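Local coordinates for MutT/nudix family protein (Shewanella oneidensis, PDB 3GZ5) that acts as an ADP-ribose-dependent transcriptional regulator of NAD metabolism, joining a Nudix domain to a DNA-binding winged-helix domain, at residues T24-L29 and F143-L148; E66-T71 and V107-L112; Q89-G94 and I149-E154; N96-D99 and W103-T106; Q158-L161 and V165-F168. All blocks are in the same frame, centred on the assembly; numbering follows the deposited sequence.

Interaction 1. Residues T24-L29 and F143-L148; sequences TVDAVL and FDHLQL
Asp26 is the first residue of the strand segment 24-29 to meet His145, near the start of the helix. Its OD1 lies 3.5 Å from His145 NE2 and 4.0 Å from His145 CE1. The two side chains cross at about a right angle, and the carboxylate and imidazole planes are 70° apart. The carboxylate oxygen approaches the ring obliquely. CG of Asp26 sits beside the backbone N and anti to the carbonyl carbon (chi1 -73°), which carries the carboxylate off the strand toward the helix. Both side chains have hydrogen-bond partners outside the two segments. Asp26 OD1 is hydrogen-bonded to Thr106 OG1 on the neighbouring strand, and His145 ND1 is hydrogen-bonded to the backbone N of Leu55. The imidazole is therefore held from its other nitrogen, and the carboxylate from the sheet. Leu148 comes close to the same carboxylate, with its CD1 4.5 Å from Asp26 OD1.

Strand 22-33 lies in the central sheet of the Nudix fold, with helices packed on both of its sides. The alternation of the strand sorts its residues. Val25 and Ala27 touch helix 68-80, while Asp26 and Val28 point to helix 145-162.

Val28 makes the last contact. Its CG1 is anti to the backbone N (chi1 -170°), and the other methyl, CG2, reaches the helix backbone. CG2 lies 4.0 Å from Leu148 O and 4.2 Å from Leu148 C. The CA atoms of Val28 and Leu148 are 7.6 Å apart. The Leu148 side chain also packs on Cys108 of strand 104-112, beside Val28.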
# COMPACT_ATOMS: atom_id res chain seq x y z
N THR B 24 16.76 -2.11 5.57
CA THR B 24 16.17 -2.65 6.78
C THR B 24 14.67 -2.91 6.60
O THR B 24 14.05 -2.50 5.61
CB THR B 24 16.41 -1.74 8.00
OG1 THR B 24 15.81 -0.46 7.77
CG2 THR B 24 17.94 -1.57 8.31
N VAL B 25 14.09 -3.61 7.56
CA VAL B 25 12.66 -3.80 7.60
C VAL B 25 12.24 -3.25 8.97
O VAL B 25 12.98 -3.44 9.92
CB VAL B 25 12.28 -5.32 7.37
CG1 VAL B 25 10.80 -5.52 7.31
CG2 VAL B 25 12.87 -5.83 6.05
N ASP B 26 11.11 -2.54 9.07
CA ASP B 26 10.59 -2.02 10.35
C ASP B 26 9.10 -2.33 10.45
O ASP B 26 8.45 -2.59 9.46
CB ASP B 26 10.77 -0.49 10.48
CG ASP B 26 12.22 -0.09 10.73
OD1 ASP B 26 12.67 0.94 10.20
OD2 ASP B 26 12.95 -0.81 11.43
N ALA B 27 8.58 -2.24 11.66
CA ALA B 27 7.17 -2.49 11.95
C ALA B 27 6.69 -1.51 13.00
O ALA B 27 7.33 -1.34 14.05
CB ALA B 27 6.98 -3.89 12.44
N VAL B 28 5.56 -0.87 12.69
CA VAL B 28 4.72 -0.19 13.67
C VAL B 28 3.66 -1.19 14.16
O VAL B 28 2.69 -1.49 13.46
CB VAL B 28 4.08 1.09 13.10
CG1 VAL B 28 3.43 1.88 14.20
CG2 VAL B 28 5.14 1.97 12.39
N LEU B 29 3.90 -1.74 15.34
CA LEU B 29 3.00 -2.68 15.95
C LEU B 29 2.15 -1.93 16.97
O LEU B 29 2.70 -1.36 17.93
CB LEU B 29 3.79 -3.78 16.62
CG LEU B 29 3.11 -4.74 17.61
CD1 LEU B 29 2.12 -5.67 16.92
CD2 LEU B 29 4.19 -5.56 18.35
N PHE B 143 15.70 8.42 13.62
CA PHE B 143 15.51 8.55 12.20
C PHE B 143 14.21 9.26 11.86
O PHE B 143 13.94 10.36 12.37
CB PHE B 143 15.58 7.18 11.52
CG PHE B 143 16.84 6.40 11.84
CD1 PHE B 143 18.03 6.64 11.15
CD2 PHE B 143 16.81 5.39 12.79
CE1 PHE B 143 19.19 5.90 11.43
CE2 PHE B 143 17.97 4.64 13.08
CZ PHE B 143 19.16 4.90 12.39
N ASP B 144 13.42 8.66 10.97
CA ASP B 144 12.18 9.24 10.50
C ASP B 144 11.00 8.43 11.03
O ASP B 144 9.90 8.49 10.48
CB ASP B 144 12.15 9.31 8.95
CG ASP B 144 12.28 7.92 8.28
OD1 ASP B 144 12.60 6.92 8.96
OD2 ASP B 144 12.08 7.84 7.06
N HIS B 145 11.24 7.69 12.11
CA HIS B 145 10.28 6.75 12.67
C HIS B 145 8.97 7.38 13.18
O HIS B 145 7.91 6.73 13.14
CB HIS B 145 10.92 5.91 13.76
CG HIS B 145 11.94 4.94 13.25
ND1 HIS B 145 12.51 3.99 14.07
CD2 HIS B 145 12.50 4.79 12.03
CE1 HIS B 145 13.38 3.28 13.37
NE2 HIS B 145 13.38 3.74 12.12
N LEU B 146 9.03 8.63 13.64
CA LEU B 146 7.82 9.35 13.98
C LEU B 146 6.90 9.47 12.76
O LEU B 146 5.68 9.35 12.88
CB LEU B 146 8.12 10.74 14.53
CG LEU B 146 6.86 11.58 14.84
CD1 LEU B 146 6.00 10.86 15.89
CD2 LEU B 146 7.21 13.00 15.31
N GLN B 147 7.51 9.74 11.61
CA GLN B 147 6.77 9.93 10.38
C GLN B 147 6.14 8.62 9.90
O GLN B 147 5.00 8.62 9.42
CB GLN B 147 7.73 10.48 9.34
CG GLN B 147 7.09 11.18 8.16
CD GLN B 147 8.12 11.96 7.36
OE1 GLN B 147 9.21 12.28 7.87
NE2 GLN B 147 7.78 12.28 6.10
N LEU B 148 6.88 7.51 10.04
CA LEU B 148 6.37 6.16 9.77
C LEU B 148 5.18 5.78 10.69
O LEU B 148 4.21 5.20 10.24
CB LEU B 148 7.50 5.12 9.89
CG LEU B 148 8.62 5.12 8.83
CD1 LEU B 148 9.68 4.13 9.20
CD2 LEU B 148 8.11 4.84 7.39

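Interaction 2. Residues E66-T71 and V107-L112; sequences ESLEQT and VCYTAL
The hydroxyl of Tyr109 is the polar atom around which this contact closes. Its OH lies 3.3 Å from Leu68 CB and 3.6 Å from Leu68 C. Glu69 N is also 3.6 Å from Tyr109 OH, and it comes in obliquely to the ring. These are close packing contacts of the hydroxyl on the first turn of the helix, and none of them is a hydrogen bond. Carbon meets carbon just behind, where Leu68 CB is 4.4 Å from Tyr109 CZ. Tyr109 CG lies beside the backbone N and anti to the carbonyl carbon (chi1 -75°), which points the ring at the first turn of the helix.

Helix 68-80 probably corresponds to the Nudix-box helix of the family, and it packs on one face of the central Nudix sheet. Val107 and Tyr109 point to it from strand 104-112. Cys108 and Thr110, between and after them, touch helix 145-162 on the other side.

Leu68 also reaches Val107, with its CD1 4.4 Å from Val107 CG1. This is a light apolar touch at the end of the branched chain. The helix start is fixed by Ser67 at the N-cap. Ser67 OG accepts the backbone N-H of Gln70 at 3.2 Å, in a nearly straight bond of 169°. A second subunit closes in on the same turn: its Trp103 packs on Leu68 and its Asn95 on Ser67. Glu69, an exposed residue, borders the contact.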
# COMPACT_ATOMS: atom_id res chain seq x y z
N GLU B 66 13.28 -16.14 4.54
CA GLU B 66 13.07 -16.50 3.14
C GLU B 66 12.25 -15.44 2.37
O GLU B 66 12.20 -15.45 1.14
CB GLU B 66 12.38 -17.86 3.04
CG GLU B 66 13.08 -18.93 3.89
CD GLU B 66 12.76 -20.35 3.45
OE1 GLU B 66 13.60 -20.93 2.73
OE2 GLU B 66 11.66 -20.86 3.81
N SER B 67 11.61 -14.53 3.10
CA SER B 67 10.86 -13.42 2.52
C SER B 67 10.95 -12.20 3.46
O SER B 67 11.38 -12.33 4.62
CB SER B 67 9.39 -13.80 2.33
OG SER B 67 8.80 -13.91 3.61
N LEU B 68 10.52 -11.04 2.97
CA LEU B 68 10.43 -9.83 3.80
C LEU B 68 9.47 -9.97 4.98
O LEU B 68 9.77 -9.50 6.06
CB LEU B 68 10.06 -8.64 2.95
CG LEU B 68 11.12 -8.20 1.94
CD1 LEU B 68 10.51 -7.14 1.08
CD2 LEU B 68 12.43 -7.74 2.65
N GLU B 69 8.34 -10.64 4.78
CA GLU B 69 7.43 -10.93 5.89
C GLU B 69 8.09 -11.77 6.99
O GLU B 69 7.91 -11.49 8.18
CB GLU B 69 6.12 -11.58 5.41
CG GLU B 69 5.06 -11.67 6.50
CD GLU B 69 3.82 -12.44 6.07
OE1 GLU B 69 3.66 -13.60 6.50
OE2 GLU B 69 3.01 -11.89 5.30
N GLN B 70 8.84 -12.80 6.60
CA GLN B 70 9.57 -13.59 7.61
C GLN B 70 10.58 -12.70 8.35
O GLN B 70 10.71 -12.77 9.56
CB GLN B 70 10.22 -14.81 6.97
CG GLN B 70 9.17 -15.78 6.42
CD GLN B 70 9.71 -17.17 6.01
OE1 GLN B 70 8.93 -18.05 5.59
NE2 GLN B 70 11.01 -17.36 6.12
N THR B 71 11.24 -11.80 7.63
CA THR B 71 12.11 -10.84 8.28
C THR B 71 11.39 -10.02 9.37
O THR B 71 11.83 -9.99 10.51
CB THR B 71 12.77 -9.92 7.25
OG1 THR B 71 13.49 -10.73 6.30
CG2 THR B 71 13.72 -8.93 7.97
N VAL B 107 11.78 -0.97 4.52
CA VAL B 107 10.47 -1.53 4.22
C VAL B 107 9.65 -1.57 5.52
O VAL B 107 10.00 -2.29 6.47
CB VAL B 107 10.59 -2.91 3.55
CG1 VAL B 107 9.22 -3.41 3.11
CG2 VAL B 107 11.62 -2.87 2.37
N CYS B 108 8.61 -0.75 5.57
CA CYS B 108 7.82 -0.56 6.78
C CYS B 108 6.52 -1.31 6.72
O CYS B 108 5.83 -1.28 5.70
CB CYS B 108 7.54 0.93 7.07
SG CYS B 108 6.97 1.16 8.83
N TYR B 109 6.20 -1.99 7.82
CA TYR B 109 4.99 -2.79 8.02
C TYR B 109 4.15 -2.17 9.13
O TYR B 109 4.71 -1.47 10.01
CB TYR B 109 5.36 -4.22 8.44
CG TYR B 109 5.89 -5.06 7.29
CD1 TYR B 109 5.06 -5.98 6.64
CD2 TYR B 109 7.18 -4.91 6.83
CE1 TYR B 109 5.52 -6.74 5.57
CE2 TYR B 109 7.66 -5.65 5.74
CZ TYR B 109 6.83 -6.57 5.13
OH TYR B 109 7.28 -7.31 4.06
N THR B 110 2.83 -2.40 9.06
CA THR B 110 1.92 -2.20 10.19
C THR B 110 1.54 -3.54 10.76
O THR B 110 1.29 -4.50 10.02
CB THR B 110 0.58 -1.48 9.82
OG1 THR B 110 0.86 -0.26 9.14
CG2 THR B 110 -0.19 -1.11 11.12
N ALA B 111 1.49 -3.62 12.08
CA ALA B 111 0.99 -4.82 12.71
C ALA B 111 0.02 -4.52 13.86
O ALA B 111 0.01 -3.42 14.43
CB ALA B 111 2.18 -5.73 13.18
N LEU B 112 -0.78 -5.53 14.19
CA LEU B 112 -1.72 -5.48 15.30
C LEU B 112 -1.67 -6.76 16.12
O LEU B 112 -1.62 -7.87 15.57
CB LEU B 112 -3.15 -5.23 14.79
CG LEU B 112 -3.55 -3.90 14.12
CD1 LEU B 112 -5.05 -3.88 13.72
CD2 LEU B 112 -3.29 -2.74 15.08

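Interaction 3. Residues Q89-G94 and I149-E154; sequences QLCTVG and IEQARE
Leu90 reaches Ala152 through an extended first torsion: CG stands opposite the backbone N (chi1 -178°), which sends both methyls to the helix. Cys91 is turned differently, its SG held between the backbone N and the carbonyl carbon (chi1 62°), and this sets the sulfur in front of Gln151. Two neighbours in sequence can both point to the helix because they form a classic beta bulge, both facing Cys108 of the adjacent strand. The bulge lies in strand 86-95 of the Nudix sheet, against helix 145-162. The axes of segments 89-94 and 149-154 come within 9.1 Å and run roughly antiparallel, at 149°.

Leu90 packs on the helix backbone as well as on side chains. Its CD2 is 3.5 Å from Ala152 N and 3.8 Å from Ala152 CB, while CD1 lies 4.0 Å from Gln151 O. An alanine at Leu90 would remove both methyls and is likely to open a gap over the Gln151-Ala152 turn of the helix. Ala152 also touches Val28 and Phe30 of strand 22-33, and this small residue lets the helix lie close over the sheet, in contact with both strands.

Gln151 stretches out along the outer margin of the contact and lays its amide beside the cysteine. Its NE2 is 3.7 Å from Cys91 CB and equally far from Cys91 SG.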
# COMPACT_ATOMS: atom_id res chain seq x y z
N GLN B 89 2.26 -4.78 4.92
CA GLN B 89 3.23 -3.79 4.48
C GLN B 89 2.59 -2.40 4.39
O GLN B 89 1.50 -2.23 3.80
CB GLN B 89 3.81 -4.22 3.13
CG GLN B 89 5.26 -3.86 2.91
CD GLN B 89 5.79 -4.39 1.59
OE1 GLN B 89 6.43 -5.44 1.53
NE2 GLN B 89 5.52 -3.66 0.54
N LEU B 90 3.23 -1.40 4.99
CA LEU B 90 2.80 -0.02 4.94
C LEU B 90 3.38 0.74 3.72
O LEU B 90 2.65 1.25 2.86
CB LEU B 90 3.20 0.69 6.25
CG LEU B 90 2.78 2.16 6.42
CD1 LEU B 90 1.26 2.33 6.39
CD2 LEU B 90 3.40 2.82 7.67
N CYS B 91 4.70 0.83 3.67
CA CYS B 91 5.38 1.64 2.70
C CYS B 91 6.87 1.28 2.76
O CYS B 91 7.33 0.59 3.69
CB CYS B 91 5.16 3.14 2.97
SG CYS B 91 5.82 3.66 4.57
N THR B 92 7.60 1.69 1.73
CA THR B 92 9.05 1.53 1.67
C THR B 92 9.56 2.95 1.52
O THR B 92 9.16 3.65 0.60
CB THR B 92 9.47 0.63 0.48
OG1 THR B 92 9.01 -0.70 0.75
CG2 THR B 92 10.98 0.59 0.28
N VAL B 93 10.38 3.38 2.46
CA VAL B 93 11.00 4.70 2.34
C VAL B 93 12.48 4.55 2.00
O VAL B 93 13.19 3.73 2.62
CB VAL B 93 10.79 5.56 3.60
CG1 VAL B 93 11.46 6.91 3.44
CG2 VAL B 93 9.29 5.80 3.82
N GLY B 94 12.95 5.33 1.04
CA GLY B 94 14.36 5.27 0.67
C GLY B 94 14.83 6.56 0.03
O GLY B 94 14.24 7.01 -0.93
N ILE B 149 5.27 6.14 11.97
CA ILE B 149 4.17 5.96 12.95
C ILE B 149 2.91 6.73 12.54
O ILE B 149 1.82 6.16 12.49
CB ILE B 149 4.64 6.25 14.41
CG1 ILE B 149 5.65 5.18 14.82
CG2 ILE B 149 3.48 6.23 15.41
CD1 ILE B 149 6.49 5.52 16.00
N GLU B 150 3.08 8.01 12.19
CA GLU B 150 1.98 8.83 11.67
C GLU B 150 1.30 8.26 10.41
O GLU B 150 0.07 8.30 10.27
CB GLU B 150 2.48 10.25 11.35
CG GLU B 150 2.99 11.04 12.56
CD GLU B 150 3.50 12.45 12.19
OE1 GLU B 150 3.67 12.73 10.98
OE2 GLU B 150 3.73 13.26 13.13
N GLN B 151 2.11 7.75 9.48
CA GLN B 151 1.59 7.08 8.31
C GLN B 151 0.82 5.78 8.68
O GLN B 151 -0.29 5.55 8.19
CB GLN B 151 2.72 6.80 7.32
CG GLN B 151 2.23 6.62 5.89
CD GLN B 151 3.35 6.68 4.85
OE1 GLN B 151 4.42 7.26 5.08
NE2 GLN B 151 3.09 6.07 3.69
N ALA B 152 1.40 4.96 9.56
CA ALA B 152 0.73 3.75 10.04
C ALA B 152 -0.60 4.09 10.71
O ALA B 152 -1.61 3.44 10.45
CB ALA B 152 1.64 2.98 10.99
N ARG B 153 -0.58 5.10 11.59
CA ARG B 153 -1.76 5.55 12.33
C ARG B 153 -2.89 6.03 11.40
O ARG B 153 -4.07 5.79 11.68
CB ARG B 153 -1.37 6.63 13.35
CG ARG B 153 -2.56 7.28 14.10
CD ARG B 153 -3.32 6.30 14.99
NE ARG B 153 -4.41 6.98 15.70
CZ ARG B 153 -5.59 7.29 15.16
NH1 ARG B 153 -5.86 6.98 13.88
NH2 ARG B 153 -6.50 7.89 15.89
N GLU B 154 -2.51 6.71 10.33
CA GLU B 154 -3.40 7.16 9.29
C GLU B 154 -3.99 6.01 8.44
O GLU B 154 -5.17 6.05 8.04
CB GLU B 154 -2.63 8.04 8.35
CG GLU B 154 -2.56 9.48 8.70
CD GLU B 154 -2.24 10.27 7.46
OE1 GLU B 154 -3.11 11.06 7.03
OE2 GLU B 154 -1.15 10.04 6.87

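Interaction 4. Residues N96-D99 and W103-T106; sequences NSRD and WSVT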
# COMPACT_ATOMS: atom_id res chain seq x y z
N ASN B 96 18.49 9.71 0.45
CA ASN B 96 19.89 9.94 0.79
C ASN B 96 20.06 10.85 2.01
O ASN B 96 21.18 11.20 2.38
CB ASN B 96 20.68 10.47 -0.43
CG ASN B 96 20.23 11.86 -0.91
OD1 ASN B 96 19.23 12.42 -0.45
ND2 ASN B 96 20.99 12.43 -1.84
N SER B 97 18.94 11.17 2.65
CA SER B 97 18.92 12.15 3.72
C SER B 97 18.38 11.62 5.05
O SER B 97 18.68 12.19 6.08
CB SER B 97 18.09 13.34 3.28
OG SER B 97 16.71 13.05 3.39
N ARG B 98 17.57 10.56 5.03
CA ARG B 98 16.93 10.05 6.25
C ARG B 98 17.93 9.42 7.21
O ARG B 98 17.65 9.24 8.39
CB ARG B 98 15.79 9.06 5.93
CG ARG B 98 16.22 7.77 5.21
CD ARG B 98 15.01 6.89 4.78
NE ARG B 98 14.27 6.34 5.92
CZ ARG B 98 14.65 5.28 6.62
NH1 ARG B 98 15.78 4.66 6.32
NH2 ARG B 98 13.92 4.86 7.64
N ASP B 99 19.10 9.05 6.69
CA ASP B 99 20.09 8.34 7.49
C ASP B 99 21.48 8.88 7.20
O ASP B 99 21.89 9.04 6.04
CB ASP B 99 19.99 6.83 7.29
CG ASP B 99 20.98 6.05 8.14
OD1 ASP B 99 20.67 4.89 8.48
OD2 ASP B 99 22.06 6.60 8.44
N TRP B 103 22.81 6.45 1.90
CA TRP B 103 21.55 6.14 1.24
C TRP B 103 20.99 4.95 2.03
O TRP B 103 21.72 3.99 2.27
CB TRP B 103 21.83 5.70 -0.18
CG TRP B 103 20.97 6.35 -1.22
CD1 TRP B 103 21.33 7.39 -2.01
CD2 TRP B 103 19.63 5.99 -1.59
NE1 TRP B 103 20.30 7.70 -2.87
CE2 TRP B 103 19.25 6.86 -2.64
CE3 TRP B 103 18.72 5.02 -1.15
CZ2 TRP B 103 17.99 6.80 -3.25
CZ3 TRP B 103 17.46 4.96 -1.75
CH2 TRP B 103 17.11 5.85 -2.79
N SER B 104 19.73 5.01 2.46
CA SER B 104 19.11 3.86 3.13
C SER B 104 17.66 3.66 2.72
O SER B 104 16.95 4.63 2.41
CB SER B 104 19.19 3.99 4.63
OG SER B 104 18.26 4.95 5.05
N VAL B 105 17.24 2.40 2.73
CA VAL B 105 15.90 2.00 2.35
C VAL B 105 15.30 1.20 3.49
O VAL B 105 15.92 0.29 4.01
CB VAL B 105 15.92 1.16 1.04
CG1 VAL B 105 14.54 0.64 0.70
CG2 VAL B 105 16.46 2.00 -0.11
N THR B 106 14.08 1.55 3.89
CA THR B 106 13.40 0.80 4.92
C THR B 106 12.01 0.33 4.43
O THR B 106 11.18 1.13 3.98
CB THR B 106 13.30 1.59 6.28
OG1 THR B 106 13.29 0.66 7.38
CG2 THR B 106 12.04 2.37 6.36
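Arg98 folds back from the loop of a beta hairpin onto the strand that leaves it. The hairpin joins strands 86-95 and 104-112 of the Nudix sheet. The tight part is here. Arg98 NH1 gives a hydrogen bond to Ser104 OG at 2.8 Å. The oxygen lies near the guanidinium plane, only 13° out of it, but the bond is bent (137° at the hydrogen). Over one face of the same group sits the methyl of Thr106, with CG2 3.4 Å from Arg98 NH2. A turn at chi3 (-66°) brings the guanidinium round to this place. Arg98 NH2 also forms a salt bridge with Asp144, at the start of helix 145-162. A leucine in place of Arg98 would probably leave Ser104 OG without this donor and the Asp144 carboxylate without its charged mate. Asp99 adds to the packing, its CB 3.4 Å from Ser104 OG.

The solvent side is at Asn96, an exposed residue whose CB still packs on the indole of Trp103. Trp103 is buried by contrast, and its NE1 is hydrogen-bonded to Asp65 O of the second subunit. Asn96 CA lies over one face of the indole, and Asn96 CB is 3.5 Å from Trp103 CD1.

Interaction 5. Residues Q158-L161 and V165-F168; sequences QKAL and VPGF
The pyrrolidine ring of Pro166 lies against the helix at Ala160 and turns its CG and CD atoms to it. CG is 3.9 Å from Ala160 CA and 4.2 Å from Ala160 CB, while CD is 4.0 Å from Lys159 O. His183 and Leu186 of helix 176-187 also touch this ring. The phenyl ring of Phe168 takes no part in the contact with the helix segment; it meets the ring of Tyr86, with the two planes at about 20°.

Beside the proline, Val165 packs on the base of Lys159, CB to CB at 4.3 Å. The lysine chain bends at chi2 (-67°) and then runs straight, its amine leading away to a salt bridge with Glu88. Segment 165-168 is a 3-10 turn. It folds back on the last turns of helix 145-162, where the chain passes from the Nudix domain toward the winged-helix domain. Ser163 ties the corner, its OG hydrogen-bonded to Lys159 O and to Val165 N.

Pro166 has no backbone N-H to give, and the side chain of Ala160 is a lone methyl. The contact between the two segments thus rests on apolar fit, while the polar groups of Lys159 find their partners outside it.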
# COMPACT_ATOMS: atom_id res chain seq x y z
N GLN B 158 -8.11 4.50 7.98
CA GLN B 158 -8.80 3.93 6.82
C GLN B 158 -9.26 2.49 7.06
O GLN B 158 -10.33 2.09 6.59
CB GLN B 158 -7.96 4.00 5.53
CG GLN B 158 -7.53 5.39 5.10
CD GLN B 158 -8.69 6.37 4.88
OE1 GLN B 158 -8.91 7.29 5.68
NE2 GLN B 158 -9.43 6.17 3.78
N LYS B 159 -8.46 1.69 7.77
CA LYS B 159 -8.90 0.35 8.13
C LYS B 159 -10.18 0.39 8.98
O LYS B 159 -11.05 -0.46 8.81
CB LYS B 159 -7.81 -0.42 8.88
CG LYS B 159 -6.56 -0.69 8.07
CD LYS B 159 -6.80 -1.63 6.93
CE LYS B 159 -5.52 -1.75 6.17
NZ LYS B 159 -5.57 -2.85 5.17
N ALA B 160 -10.29 1.35 9.91
CA ALA B 160 -11.49 1.52 10.75
C ALA B 160 -12.73 1.87 9.91
O ALA B 160 -13.85 1.58 10.30
CB ALA B 160 -11.27 2.57 11.83
N LEU B 161 -12.50 2.46 8.74
CA LEU B 161 -13.57 2.90 7.85
C LEU B 161 -14.07 1.81 6.91
O LEU B 161 -15.26 1.79 6.52
CB LEU B 161 -13.10 4.09 7.01
CG LEU B 161 -13.22 5.53 7.56
CD1 LEU B 161 -12.90 6.50 6.43
CD2 LEU B 161 -14.63 5.85 8.11
N VAL B 165 -10.41 -4.99 10.66
CA VAL B 165 -9.02 -5.13 11.01
C VAL B 165 -8.69 -4.56 12.43
O VAL B 165 -7.88 -5.17 13.15
CB VAL B 165 -8.08 -4.55 9.88
CG1 VAL B 165 -6.66 -4.38 10.34
CG2 VAL B 165 -8.13 -5.45 8.59
N PRO B 166 -9.32 -3.43 12.86
CA PRO B 166 -9.04 -3.08 14.27
C PRO B 166 -9.35 -4.15 15.32
O PRO B 166 -8.81 -4.08 16.40
CB PRO B 166 -9.87 -1.81 14.50
CG PRO B 166 -9.93 -1.18 13.10
CD PRO B 166 -10.14 -2.39 12.20
N GLY B 167 -10.16 -5.15 15.02
CA GLY B 167 -10.38 -6.22 15.97
C GLY B 167 -9.13 -6.97 16.39
O GLY B 167 -9.07 -7.50 17.50
N PHE B 168 -8.11 -6.99 15.52
CA PHE B 168 -6.84 -7.67 15.82
C PHE B 168 -6.03 -7.07 16.98
O PHE B 168 -5.20 -7.76 17.56
CB PHE B 168 -5.98 -7.82 14.54
CG PHE B 168 -6.53 -8.81 13.57
CD1 PHE B 168 -6.52 -10.16 13.86
CD2 PHE B 168 -7.07 -8.39 12.37
CE1 PHE B 168 -7.04 -11.09 12.97
CE2 PHE B 168 -7.59 -9.32 11.45
CZ PHE B 168 -7.58 -10.66 11.75

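Interactions 1 to 4 lie in the Nudix domain, around one mixed sheet. Interactions 1 and 3 are closest, with centres 7 Å apart, and both use helix 145-162 against one side of the sheet. Interaction 2 joins helix 68-80 to the other side, 12 Å from each of them. Interaction 4 lies in the hairpin between strands 86-95 and 104-112, nested along the chain within the loops closed by the other three. Interactions 2, 3 and 4 also touch the second subunit. Interaction 5 comes last in sequence, its centre about 30 Å from that of interaction 4. Helix 145-162 links interactions 1, 3 and 5, and so runs from the Nudix sheet to the approach of the winged-helix domain.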